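Side-chain contacts in putative hydrogenase (Pyrococcus furiosus, PDB 3LYU), which probably acts as an oxidoreductase that uses flavin and a [2Fe-2S] cluster, and is represented here by one alpha/beta domain of the longer chain: residues 38-43 with 110-115; 62-65 with 70-73; 93-98 with 117-122; 102-107 with 128-133. All coordinates share one frame; numbering follows the deposited sequence.

Overall arrangement
The domain is a parallel alpha/beta sandwich whose sheet runs in the strand order 3-2-1-4-5, and the contacts sample its layers. Contacts 1 and 2 are buried: each sets a helix against a strand, and apolar groups and aromatic rings do the touching. Contacts 3 and 4 lie nearer the surface on the other face, joining helices 84-104 and 117-130 twice, first where the middle of 84-104 meets the start of 117-130, through a leucine, a lysine, an amide and a water, then at the C-terminal ends through a leucine against a tyrosine ring, with a glutamate near its hydroxyl. Contacts 1 and 4 meet at Val111 and Pro133; Arg70 of contact 2 salt-bridges Glu106 of contact 4.

Contact 1 (38-43 with 110-115); sequences KAWQEI and LVFMVG
Trp40, on the helical turn 38-42, faces Phe112 on strand 110-114 with their CA atoms 11.3 Å apart, the smallest such separation between the two segments and a distance that takes a large side chain to bridge. The strand alternates in the usual way: Leu110 and Phe112 set out toward the helix at CB, whereas Val111 between them points away. Trp40 approaches with the benzo edge of its indole, and its CH2 lies 3.8 Å from CG of Phe112. The neighbouring CZ3 comes 3.9 Å from Phe112 CB. The result is a T-shaped pair, the edge of Trp40 toward the face of Phe112, with the centroid of the six-membered ring of Trp40 5.4 Å from that of Phe112 and the planes at 86°. Placing CG of Trp40 opposite the carbonyl carbon (chi1 -87°) aims the indole off the helix at the strand. Leu110 adds a looser apolar touch, its CD2 being 4.4 Å from Trp40 CH2. The N-H of the buried indole is satisfied by Pro14 O. With an alanine here, Phe112 and Leu110 would probably lose their partner from the helix, and Pro14 O the indole donor. Ile21 of strand 20-26 also touches the indole, and strand 110-114 lies between 20-26 and 134-136, so the contact packs helix 29-42 onto one face of the sheet; helix 117-130 covers Val111 and Met113 on the other.

Contact 2 (62-65 with 70-73); sequences EELE and RHIV
Leu64 is the first residue of the short, weakly bonded helix 61-65 to meet strand 70-73, laying its branched end over one face of the His71 imidazole. Its CD2 lies over that face, a CH-pi contact whose exact closeness is doubtful, and CD1 reaches the same ring at CE1, 3.6 Å away. CG occupies the crowded position between the backbone N and the carbonyl carbon (chi1 76°), and this turns the two methyls from the helix onto the imidazole. A leucine suits the place because it also touches Ile30 and Tyr34 of helix 29-42. Glu65 follows, and its CA is 5.0 Å from that of His71, so the chain here runs close beside the strand. The aliphatic part of Glu65 does the touching: CG lies 3.7 Å from His71 CB and near the plane of the ring at its edge, 3.8 Å from His71 CD2. Beyond CG the chain runs on extended and carries OE2 to a salt bridge with Lys61, with the carboxylate plane turned 86° from the imidazole. Together the two segments close the beta-alpha-beta unit of strand 46-54, helix 61-65 and strand 70-76. Chemically, His71 offers carbon and pi surface to this helix and places its polar ND1 in a hydrogen bond with Thr49 OG1 on the adjacent strand; the Glu65 charge, with OE2 5.8 Å from His71 NE2, is taken up by Lys61 instead.

Contact 3 (93-98 with 117-122); sequences QRLKEK and VGDQKQ
Leu95 and Lys96 meet Asp119 and Gln122 where helices 93-98 and 117-122 run side by side in the same general direction, their axes 10.1 Å apart and crossing at -29°. Toward the interior, Leu95 sets CD2 against the CB of Asp119, 3.6 Å away. Leucine fits here because its other neighbours include Val52 of strand 46-54, while Asp119 offers its methylene to Leu95 and sends OD1 to a hydrogen bond with Ser92 OG. Helices 84-104 and 117-130 are neighbours on one face of the parallel sheet of this Rossmann-like alpha/beta domain, and such side-by-side packing is how that layer is built. Farther out the chemistry turns polar. Lys96 runs across the end of Gln122, its CD coming 3.2 Å from Gln122 OE1; a bend at chi3 (74°) folds the chain back so that the ammonium lies beside the same oxygen, with a weak hydrogen bond of 3.4 Å from NZ to OE1. A water ties the group together, donating to Gln93 OE1 at 2.7 Å and to Gln122 OE1 at 3.2 Å while accepting from Lys96 NZ. A leucine in place of Lys96 would probably leave that water without the N-H donor of Lys96 and Gln122 OE1 more loosely held, weakening the polar link between the helices. Next to Gln122, Lys121 reaches outward to a salt bridge with Glu16 of the fourth subunit.

Contact 4 (102-107 with 128-133); sequences LLESED and KEYGVP
The ring of Tyr130 takes Leu103 on one face: CB of Leu103 stands 3.9 Å from the ring centroid and 14° off the normal, a CH-pi contact displaced toward the CD2 side. Leu103 CD2 extends the cover, 4.0 Å from Tyr130 CD1. Backbone also approaches the ring, with Leu103 O 3.6 Å from Tyr130 CD2 and, at an oblique angle, CA of Glu104 the same distance from CE2. The carboxylate of Glu104 is tilted just 18° from the ring plane, and its OE1 comes within 2.7 Å of the phenolic OH of Tyr130. The hydroxyl has a weak hydrogen bond to Arg100 NH1. Putting CG of Glu104 on the far side from its backbone N (chi1 -152°) with the chain extended carries the acid along the tyrosine toward the OH. A tyrosine suits this partly exposed place, since its ring can lie against the buried Leu103 while its hydroxyl reaches the polar, solvent-facing groups. Straight after it Gly131 turns the chain out of the helix with positive phi, which by itself favours glycine, and Val132 points back toward 102-107. The contact thus joins the C-terminal ends of helices 84-104 and 117-130. Leu103 packs further on Val126, each helix is followed by a strand of the sheet, and Pro133 pairs through its backbone with Val111 of strand 110-114.

Contact 1 (38-43 with 110-115)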
loop_
_atom_site.group_PDB
_atom_site.type_symbol
_atom_site.label_atom_id
_atom_site.label_comp_id
_atom_site.label_asym_id
_atom_site.label_seq_id
_atom_site.Cartn_x
_atom_site.Cartn_y
_atom_site.Cartn_z
ATOM N N LYS B 38 -21.800 0.137 -11.611
ATOM C CA LYS B 38 -22.213 -0.090 -12.983
ATOM C C LYS B 38 -21.398 -1.223 -13.584
ATOM O O LYS B 38 -21.938 -2.125 -14.220
ATOM C CB LYS B 38 -22.023 1.186 -13.788
ATOM C CG LYS B 38 -22.599 1.145 -15.177
ATOM C CD LYS B 38 -22.462 2.503 -15.821
ATOM C CE LYS B 38 -22.994 2.506 -17.236
ATOM N NZ LYS B 38 -22.700 3.818 -17.894
ATOM N N ALA B 39 -20.090 -1.176 -13.354
ATOM C CA ALA B 39 -19.161 -2.184 -13.858
ATOM C C ALA B 39 -19.317 -3.546 -13.174
ATOM O O ALA B 39 -19.086 -4.584 -13.790
ATOM C CB ALA B 39 -17.753 -1.691 -13.700
ATOM N N TRP B 40 -19.695 -3.551 -11.898
ATOM C CA TRP B 40 -19.880 -4.817 -11.201
ATOM C C TRP B 40 -21.112 -5.548 -11.715
ATOM O O TRP B 40 -21.121 -6.767 -11.795
ATOM C CB TRP B 40 -20.014 -4.604 -9.696
ATOM C CG TRP B 40 -18.704 -4.564 -8.978
ATOM C CD1 TRP B 40 -17.527 -5.145 -9.376
ATOM C CD2 TRP B 40 -18.450 -4.001 -7.684
ATOM N NE1 TRP B 40 -16.559 -4.982 -8.408
ATOM C CE2 TRP B 40 -17.098 -4.287 -7.359
ATOM C CE3 TRP B 40 -19.236 -3.288 -6.762
ATOM C CZ2 TRP B 40 -16.515 -3.888 -6.149
ATOM C CZ3 TRP B 40 -18.656 -2.891 -5.555
ATOM C CH2 TRP B 40 -17.302 -3.196 -5.261
ATOM N N GLN B 41 -22.150 -4.798 -12.062
ATOM C CA GLN B 41 -23.379 -5.383 -12.570
ATOM C C GLN B 41 -23.082 -6.051 -13.905
ATOM O O GLN B 41 -23.445 -7.200 -14.122
ATOM C CB GLN B 41 -24.446 -4.293 -12.746
ATOM C CG GLN B 41 -25.848 -4.797 -13.095
ATOM C CD GLN B 41 -26.600 -5.427 -11.917
ATOM O OE1 GLN B 41 -27.700 -5.960 -12.089
ATOM N NE2 GLN B 41 -26.017 -5.360 -10.723
ATOM N N GLU B 42 -22.405 -5.329 -14.792
ATOM C CA GLU B 42 -22.048 -5.842 -16.122
ATOM C C GLU B 42 -21.171 -7.100 -16.053
ATOM O O GLU B 42 -21.233 -7.958 -16.935
ATOM C CB GLU B 42 -21.309 -4.752 -16.914
ATOM C CG GLU B 42 -21.232 -4.970 -18.413
ATOM C CD GLU B 42 -22.601 -4.916 -19.056
ATOM O OE1 GLU B 42 -23.404 -4.034 -18.656
ATOM O OE2 GLU B 42 -22.874 -5.744 -19.963
ATOM N N ILE B 43 -20.353 -7.189 -15.003
ATOM C CA ILE B 43 -19.445 -8.318 -14.787
ATOM C C ILE B 43 -20.162 -9.558 -14.248
ATOM O O ILE B 43 -19.578 -10.635 -14.152
ATOM C CB ILE B 43 -18.261 -7.898 -13.841
ATOM C CG1 ILE B 43 -16.967 -7.855 -14.648
ATOM C CG2 ILE B 43 -18.111 -8.853 -12.666
ATOM C CD1 ILE B 43 -17.005 -6.896 -15.841
ATOM N N LEU B 110 -21.242 -9.321 -0.450
ATOM C CA LEU B 110 -20.286 -8.256 -0.197
ATOM C C LEU B 110 -20.956 -6.903 0.009
ATOM O O LEU B 110 -22.054 -6.651 -0.488
ATOM C CB LEU B 110 -19.297 -8.140 -1.366
ATOM C CG LEU B 110 -18.394 -6.899 -1.331
ATOM C CD1 LEU B 110 -17.361 -7.048 -0.230
ATOM C CD2 LEU B 110 -17.714 -6.702 -2.664
ATOM N N VAL B 111 -20.284 -6.043 0.763
ATOM C CA VAL B 111 -20.759 -4.690 0.991
ATOM C C VAL B 111 -19.583 -3.751 0.734
ATOM O O VAL B 111 -18.467 -3.993 1.188
ATOM C CB VAL B 111 -21.303 -4.482 2.428
ATOM C CG1 VAL B 111 -20.271 -4.894 3.439
ATOM C CG2 VAL B 111 -21.694 -3.024 2.633
ATOM N N PHE B 112 -19.838 -2.706 -0.042
ATOM C CA PHE B 112 -18.820 -1.724 -0.364
ATOM C C PHE B 112 -19.394 -0.345 -0.124
ATOM O O PHE B 112 -20.515 -0.057 -0.517
ATOM C CB PHE B 112 -18.388 -1.879 -1.815
ATOM C CG PHE B 112 -17.614 -0.708 -2.349
ATOM C CD1 PHE B 112 -18.235 0.239 -3.168
ATOM C CD2 PHE B 112 -16.259 -0.564 -2.068
ATOM C CE1 PHE B 112 -17.519 1.306 -3.705
ATOM C CE2 PHE B 112 -15.528 0.504 -2.601
ATOM C CZ PHE B 112 -16.161 1.437 -3.422
HETATM N N MSE B 113 -18.626 0.513 0.531
HETATM C CA MSE B 113 -19.108 1.845 0.807
HETATM C C MSE B 113 -18.098 2.961 0.623
HETATM O O MSE B 113 -16.891 2.787 0.821
HETATM C CB MSE B 113 -19.642 1.927 2.227
HETATM C CG MSE B 113 -20.351 3.229 2.465
HETATM SE SE MSE B 113 -20.719 3.588 4.279
HETATM C CE MSE B 113 -20.333 5.478 4.308
ATOM N N VAL B 114 -18.625 4.119 0.249
ATOM C CA VAL B 114 -17.834 5.326 0.078
ATOM C C VAL B 114 -18.618 6.501 0.694
ATOM O O VAL B 114 -19.723 6.812 0.282
ATOM C CB VAL B 114 -17.491 5.578 -1.432
ATOM C CG1 VAL B 114 -18.692 5.271 -2.298
ATOM C CG2 VAL B 114 -17.040 7.022 -1.646
ATOM N N GLY B 115 -18.039 7.116 1.715
ATOM C CA GLY B 115 -18.661 8.241 2.384
ATOM C C GLY B 115 -17.770 8.677 3.536
ATOM O O GLY B 115 -16.675 8.129 3.692
#

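Contact 2 (62-65 with 70-73)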
loop_
_atom_site.group_PDB
_atom_site.type_symbol
_atom_site.label_atom_id
_atom_site.label_comp_id
_atom_site.label_asym_id
_atom_site.label_seq_id
_atom_site.Cartn_x
_atom_site.Cartn_y
_atom_site.Cartn_z
ATOM N N GLU B 62 -31.690 8.234 -11.622
ATOM C CA GLU B 62 -32.143 7.667 -12.890
ATOM C C GLU B 62 -31.076 6.740 -13.491
ATOM O O GLU B 62 -31.353 5.602 -13.888
ATOM C CB GLU B 62 -32.411 8.814 -13.863
ATOM C CG GLU B 62 -33.449 8.551 -14.932
ATOM C CD GLU B 62 -34.854 8.744 -14.416
ATOM O OE1 GLU B 62 -35.766 8.925 -15.252
ATOM O OE2 GLU B 62 -35.038 8.711 -13.179
ATOM N N GLU B 63 -29.853 7.265 -13.541
ATOM C CA GLU B 63 -28.690 6.581 -14.091
ATOM C C GLU B 63 -28.356 5.226 -13.500
ATOM O O GLU B 63 -28.086 4.291 -14.241
ATOM C CB GLU B 63 -27.446 7.474 -13.970
ATOM C CG GLU B 63 -27.427 8.726 -14.848
ATOM C CD GLU B 63 -28.302 9.857 -14.327
ATOM O OE1 GLU B 63 -28.264 10.960 -14.917
ATOM O OE2 GLU B 63 -29.029 9.653 -13.336
ATOM N N LEU B 64 -28.357 5.111 -12.175
ATOM C CA LEU B 64 -28.005 3.836 -11.570
ATOM C C LEU B 64 -29.165 2.881 -11.295
ATOM O O LEU B 64 -28.962 1.774 -10.801
ATOM C CB LEU B 64 -27.144 4.052 -10.309
ATOM C CG LEU B 64 -27.663 4.525 -8.955
ATOM C CD1 LEU B 64 -26.479 4.915 -8.099
ATOM C CD2 LEU B 64 -28.582 5.700 -9.118
ATOM N N GLU B 65 -30.386 3.294 -11.611
ATOM C CA GLU B 65 -31.517 2.395 -11.441
ATOM C C GLU B 65 -31.466 1.533 -12.691
ATOM O O GLU B 65 -31.910 0.391 -12.702
ATOM C CB GLU B 65 -32.838 3.160 -11.417
ATOM C CG GLU B 65 -33.083 3.990 -10.164
ATOM C CD GLU B 65 -34.458 4.649 -10.164
ATOM O OE1 GLU B 65 -34.809 5.305 -11.172
ATOM O OE2 GLU B 65 -35.184 4.515 -9.155
ATOM N N ARG B 70 -31.115 -3.087 -8.451
ATOM C CA ARG B 70 -31.954 -2.218 -7.627
ATOM C C ARG B 70 -31.217 -1.035 -6.990
ATOM O O ARG B 70 -30.164 -1.200 -6.370
ATOM C CB ARG B 70 -32.604 -3.035 -6.518
ATOM C CG ARG B 70 -33.577 -2.252 -5.688
ATOM C CD ARG B 70 -33.431 -2.625 -4.239
ATOM N NE ARG B 70 -33.581 -4.005 -3.971
ATOM C CZ ARG B 70 -32.855 -4.933 -3.357
ATOM N NH1 ARG B 70 -33.454 -6.102 -3.358
ATOM N NH2 ARG B 70 -31.658 -4.809 -2.795
ATOM N N HIS B 71 -31.782 0.156 -7.134
ATOM C CA HIS B 71 -31.189 1.343 -6.544
ATOM C C HIS B 71 -32.100 1.943 -5.482
ATOM O O HIS B 71 -33.244 2.278 -5.762
ATOM C CB HIS B 71 -30.908 2.401 -7.610
ATOM C CG HIS B 71 -30.472 3.715 -7.038
ATOM N ND1 HIS B 71 -29.380 3.837 -6.203
ATOM C CD2 HIS B 71 -31.009 4.953 -7.137
ATOM C CE1 HIS B 71 -29.266 5.093 -5.809
ATOM N NE2 HIS B 71 -30.243 5.791 -6.362
ATOM N N ILE B 72 -31.585 2.095 -4.266
ATOM C CA ILE B 72 -32.364 2.657 -3.159
ATOM C C ILE B 72 -31.911 4.060 -2.770
ATOM O O ILE B 72 -30.713 4.319 -2.642
ATOM C CB ILE B 72 -32.269 1.770 -1.884
ATOM C CG1 ILE B 72 -32.626 0.316 -2.216
ATOM C CG2 ILE B 72 -33.174 2.334 -0.790
ATOM C CD1 ILE B 72 -33.953 0.148 -2.946
ATOM N N VAL B 73 -32.870 4.960 -2.572
ATOM C CA VAL B 73 -32.543 6.324 -2.173
ATOM C C VAL B 73 -33.292 6.637 -0.883
ATOM O O VAL B 73 -34.502 6.443 -0.798
ATOM C CB VAL B 73 -32.942 7.377 -3.270
ATOM C CG1 VAL B 73 -32.437 8.768 -2.872
ATOM C CG2 VAL B 73 -32.364 6.991 -4.621
#

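Contact 3 (93-98 with 117-122)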
loop_
_atom_site.group_PDB
_atom_site.type_symbol
_atom_site.label_atom_id
_atom_site.label_comp_id
_atom_site.label_asym_id
_atom_site.label_seq_id
_atom_site.Cartn_x
_atom_site.Cartn_y
_atom_site.Cartn_z
ATOM N N GLN B 93 -28.072 7.931 11.246
ATOM C CA GLN B 93 -29.101 7.049 11.784
ATOM C C GLN B 93 -29.834 6.289 10.680
ATOM O O GLN B 93 -29.967 5.074 10.742
ATOM C CB GLN B 93 -30.122 7.856 12.582
ATOM C CG GLN B 93 -29.588 8.501 13.848
ATOM C CD GLN B 93 -29.010 7.486 14.830
ATOM O OE1 GLN B 93 -27.848 7.074 14.709
ATOM N NE2 GLN B 93 -29.824 7.070 15.805
ATOM N N ARG B 94 -30.323 7.021 9.684
ATOM C CA ARG B 94 -31.043 6.439 8.554
ATOM C C ARG B 94 -30.168 5.413 7.844
ATOM O O ARG B 94 -30.664 4.451 7.258
ATOM C CB ARG B 94 -31.435 7.547 7.572
ATOM C CG ARG B 94 -32.119 7.064 6.304
ATOM C CD ARG B 94 -33.566 6.649 6.567
ATOM N NE ARG B 94 -34.421 7.794 6.868
ATOM C CZ ARG B 94 -34.886 8.646 5.960
ATOM N NH1 ARG B 94 -35.653 9.664 6.333
ATOM N NH2 ARG B 94 -34.597 8.473 4.675
ATOM N N LEU B 95 -28.859 5.632 7.906
ATOM C CA LEU B 95 -27.880 4.757 7.268
ATOM C C LEU B 95 -27.718 3.409 7.983
ATOM O O LEU B 95 -27.634 2.362 7.333
ATOM C CB LEU B 95 -26.526 5.469 7.188
ATOM C CG LEU B 95 -25.391 4.786 6.420
ATOM C CD1 LEU B 95 -25.733 4.682 4.940
ATOM C CD2 LEU B 95 -24.122 5.598 6.610
ATOM N N LYS B 96 -27.668 3.433 9.312
ATOM C CA LYS B 96 -27.525 2.202 10.082
ATOM C C LYS B 96 -28.810 1.406 9.951
ATOM O O LYS B 96 -28.786 0.199 9.705
ATOM C CB LYS B 96 -27.299 2.510 11.558
ATOM C CG LYS B 96 -26.342 3.649 11.796
ATOM C CD LYS B 96 -26.240 3.991 13.274
ATOM C CE LYS B 96 -25.434 2.949 14.023
ATOM N NZ LYS B 96 -25.239 3.371 15.435
ATOM N N GLU B 97 -29.932 2.103 10.112
ATOM C CA GLU B 97 -31.255 1.491 10.036
ATOM C C GLU B 97 -31.533 0.761 8.725
ATOM O O GLU B 97 -31.983 -0.382 8.743
ATOM C CB GLU B 97 -32.342 2.552 10.275
ATOM C CG GLU B 97 -32.189 3.323 11.592
ATOM C CD GLU B 97 -33.295 4.338 11.830
ATOM O OE1 GLU B 97 -33.575 5.146 10.917
ATOM O OE2 GLU B 97 -33.876 4.336 12.934
ATOM N N LYS B 98 -31.267 1.411 7.594
ATOM C CA LYS B 98 -31.518 0.799 6.287
ATOM C C LYS B 98 -30.617 -0.396 6.000
ATOM O O LYS B 98 -31.056 -1.381 5.404
ATOM C CB LYS B 98 -31.365 1.831 5.164
ATOM C CG LYS B 98 -32.578 1.910 4.222
ATOM C CD LYS B 98 -33.069 0.529 3.787
ATOM C CE LYS B 98 -34.112 0.610 2.689
ATOM N NZ LYS B 98 -35.266 1.466 3.068
ATOM N N VAL B 117 -15.666 8.954 6.834
ATOM C CA VAL B 117 -15.074 7.880 7.628
ATOM C C VAL B 117 -15.834 7.602 8.927
ATOM O O VAL B 117 -15.657 6.564 9.560
ATOM C CB VAL B 117 -13.576 8.187 7.914
ATOM C CG1 VAL B 117 -13.451 9.431 8.760
ATOM C CG2 VAL B 117 -12.908 6.989 8.575
ATOM N N GLY B 118 -16.700 8.531 9.305
ATOM C CA GLY B 118 -17.483 8.357 10.516
ATOM C C GLY B 118 -18.697 7.481 10.287
ATOM O O GLY B 118 -19.215 6.859 11.212
ATOM N N ASP B 119 -19.158 7.445 9.043
ATOM C CA ASP B 119 -20.303 6.634 8.674
ATOM C C ASP B 119 -19.804 5.272 8.246
ATOM O O ASP B 119 -20.522 4.282 8.372
ATOM C CB ASP B 119 -21.079 7.274 7.525
ATOM C CG ASP B 119 -21.773 8.539 7.937
ATOM O OD1 ASP B 119 -22.532 8.493 8.921
ATOM O OD2 ASP B 119 -21.567 9.577 7.286
ATOM N N GLN B 120 -18.577 5.228 7.731
ATOM C CA GLN B 120 -17.991 3.965 7.302
ATOM C C GLN B 120 -17.771 3.100 8.527
ATOM O O GLN B 120 -17.870 1.884 8.466
ATOM C CB GLN B 120 -16.670 4.203 6.580
ATOM C CG GLN B 120 -16.830 4.984 5.309
ATOM C CD GLN B 120 -15.621 4.886 4.440
ATOM O OE1 GLN B 120 -14.551 5.372 4.789
ATOM N NE2 GLN B 120 -15.775 4.240 3.299
ATOM N N LYS B 121 -17.470 3.743 9.642
ATOM C CA LYS B 121 -17.269 3.035 10.884
ATOM C C LYS B 121 -18.600 2.479 11.375
ATOM O O LYS B 121 -18.718 1.283 11.644
ATOM C CB LYS B 121 -16.703 3.976 11.941
ATOM C CG LYS B 121 -15.284 4.421 11.696
ATOM C CD LYS B 121 -14.806 5.207 12.901
ATOM C CE LYS B 121 -13.335 5.530 12.805
ATOM N NZ LYS B 121 -12.881 6.259 14.029
ATOM N N GLN B 122 -19.601 3.351 11.489
ATOM C CA GLN B 122 -20.927 2.947 11.967
ATOM C C GLN B 122 -21.571 1.866 11.099
ATOM O O GLN B 122 -22.303 1.004 11.591
ATOM C CB GLN B 122 -21.855 4.165 12.051
ATOM C CG GLN B 122 -21.468 5.170 13.138
ATOM C CD GLN B 122 -22.557 6.207 13.401
ATOM O OE1 GLN B 122 -23.688 5.859 13.770
ATOM N NE2 GLN B 122 -22.221 7.491 13.214
HETATM O O HOH W 1 -25.905 5.709 16.014
#

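Contact 4 (102-107 with 128-133)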
loop_
_atom_site.group_PDB
_atom_site.type_symbol
_atom_site.label_atom_id
_atom_site.label_comp_id
_atom_site.label_asym_id
_atom_site.label_seq_id
_atom_site.Cartn_x
_atom_site.Cartn_y
_atom_site.Cartn_z
ATOM N N LEU B 102 -31.517 -4.234 5.553
ATOM C CA LEU B 102 -31.218 -4.961 4.329
ATOM C C LEU B 102 -30.406 -6.223 4.561
ATOM O O LEU B 102 -30.428 -7.136 3.745
ATOM C CB LEU B 102 -30.468 -4.061 3.357
ATOM C CG LEU B 102 -31.278 -3.009 2.606
ATOM C CD1 LEU B 102 -30.311 -2.086 1.880
ATOM C CD2 LEU B 102 -32.231 -3.682 1.626
ATOM N N LEU B 103 -29.670 -6.262 5.662
ATOM C CA LEU B 103 -28.859 -7.423 5.990
ATOM C C LEU B 103 -29.686 -8.413 6.793
ATOM O O LEU B 103 -29.476 -9.626 6.712
ATOM C CB LEU B 103 -27.632 -7.003 6.800
ATOM C CG LEU B 103 -26.415 -6.505 6.022
ATOM C CD1 LEU B 103 -26.839 -5.482 4.991
ATOM C CD2 LEU B 103 -25.411 -5.924 6.997
ATOM N N GLU B 104 -30.623 -7.878 7.572
ATOM C CA GLU B 104 -31.511 -8.688 8.401
ATOM C C GLU B 104 -32.595 -9.242 7.490
ATOM O O GLU B 104 -33.260 -10.226 7.818
ATOM C CB GLU B 104 -32.130 -7.833 9.509
ATOM C CG GLU B 104 -32.502 -8.606 10.762
ATOM C CD GLU B 104 -32.776 -7.691 11.952
ATOM O OE1 GLU B 104 -31.898 -6.869 12.296
ATOM O OE2 GLU B 104 -33.868 -7.798 12.549
ATOM N N SER B 105 -32.763 -8.587 6.344
ATOM C CA SER B 105 -33.731 -9.013 5.345
ATOM C C SER B 105 -33.019 -10.049 4.469
ATOM O O SER B 105 -32.795 -11.183 4.895
ATOM C CB SER B 105 -34.195 -7.818 4.496
ATOM O OG SER B 105 -35.168 -8.207 3.541
ATOM N N GLU B 106 -32.644 -9.651 3.260
ATOM C CA GLU B 106 -31.955 -10.542 2.332
ATOM C C GLU B 106 -30.508 -10.849 2.741
ATOM O O GLU B 106 -30.015 -10.343 3.756
ATOM C CB GLU B 106 -31.997 -9.924 0.935
ATOM C CG GLU B 106 -31.812 -8.414 0.959
ATOM C CD GLU B 106 -32.690 -7.698 -0.050
ATOM O OE1 GLU B 106 -32.517 -7.931 -1.265
ATOM O OE2 GLU B 106 -33.554 -6.903 0.371
ATOM N N ASP B 107 -29.840 -11.694 1.958
ATOM C CA ASP B 107 -28.456 -12.065 2.239
ATOM C C ASP B 107 -27.541 -11.506 1.167
ATOM O O ASP B 107 -27.894 -11.475 -0.009
ATOM C CB ASP B 107 -28.315 -13.583 2.317
ATOM C CG ASP B 107 -29.220 -14.188 3.363
ATOM O OD1 ASP B 107 -29.143 -13.756 4.532
ATOM O OD2 ASP B 107 -30.011 -15.089 3.018
ATOM N N LYS B 128 -20.132 -6.206 10.349
ATOM C CA LYS B 128 -19.372 -7.226 11.070
ATOM C C LYS B 128 -20.363 -8.040 11.901
ATOM O O LYS B 128 -20.090 -9.170 12.311
ATOM C CB LYS B 128 -18.324 -6.575 11.983
ATOM C CG LYS B 128 -18.905 -5.621 13.027
ATOM C CD LYS B 128 -18.285 -5.836 14.416
ATOM C CE LYS B 128 -16.814 -5.438 14.480
ATOM N NZ LYS B 128 -16.646 -3.982 14.722
ATOM N N GLU B 129 -21.530 -7.449 12.120
ATOM C CA GLU B 129 -22.595 -8.064 12.895
ATOM C C GLU B 129 -23.211 -9.270 12.193
ATOM O O GLU B 129 -23.621 -10.228 12.845
ATOM C CB GLU B 129 -23.687 -7.024 13.146
ATOM C CG GLU B 129 -24.767 -7.442 14.139
ATOM C CD GLU B 129 -24.434 -7.038 15.567
ATOM O OE1 GLU B 129 -23.340 -7.406 16.050
ATOM O OE2 GLU B 129 -25.266 -6.351 16.201
ATOM N N TYR B 130 -23.271 -9.216 10.862
ATOM C CA TYR B 130 -23.876 -10.287 10.060
ATOM C C TYR B 130 -22.936 -11.247 9.330
ATOM O O TYR B 130 -23.395 -12.161 8.647
ATOM C CB TYR B 130 -24.853 -9.677 9.044
ATOM C CG TYR B 130 -26.043 -9.008 9.692
ATOM C CD1 TYR B 130 -25.883 -7.873 10.484
ATOM C CD2 TYR B 130 -27.321 -9.549 9.566
ATOM C CE1 TYR B 130 -26.961 -7.299 11.138
ATOM C CE2 TYR B 130 -28.405 -8.985 10.215
ATOM C CZ TYR B 130 -28.220 -7.863 11.002
ATOM O OH TYR B 130 -29.295 -7.315 11.666
ATOM N N GLY B 131 -21.630 -11.039 9.467
ATOM C CA GLY B 131 -20.670 -11.914 8.812
ATOM C C GLY B 131 -20.483 -11.664 7.324
ATOM O O GLY B 131 -20.025 -12.555 6.594
ATOM N N VAL B 132 -20.848 -10.462 6.870
ATOM C CA VAL B 132 -20.701 -10.079 5.460
ATOM C C VAL B 132 -19.383 -9.314 5.266
ATOM O O VAL B 132 -19.103 -8.364 5.990
ATOM C CB VAL B 132 -21.877 -9.179 4.981
ATOM C CG1 VAL B 132 -21.641 -8.738 3.544
ATOM C CG2 VAL B 132 -23.191 -9.934 5.091
ATOM N N PRO B 133 -18.553 -9.729 4.294
ATOM C CA PRO B 133 -17.269 -9.059 4.036
ATOM C C PRO B 133 -17.439 -7.636 3.515
ATOM O O PRO B 133 -18.380 -7.359 2.777
ATOM C CB PRO B 133 -16.604 -9.977 3.012
ATOM C CG PRO B 133 -17.772 -10.563 2.278
ATOM C CD PRO B 133 -18.741 -10.873 3.386
#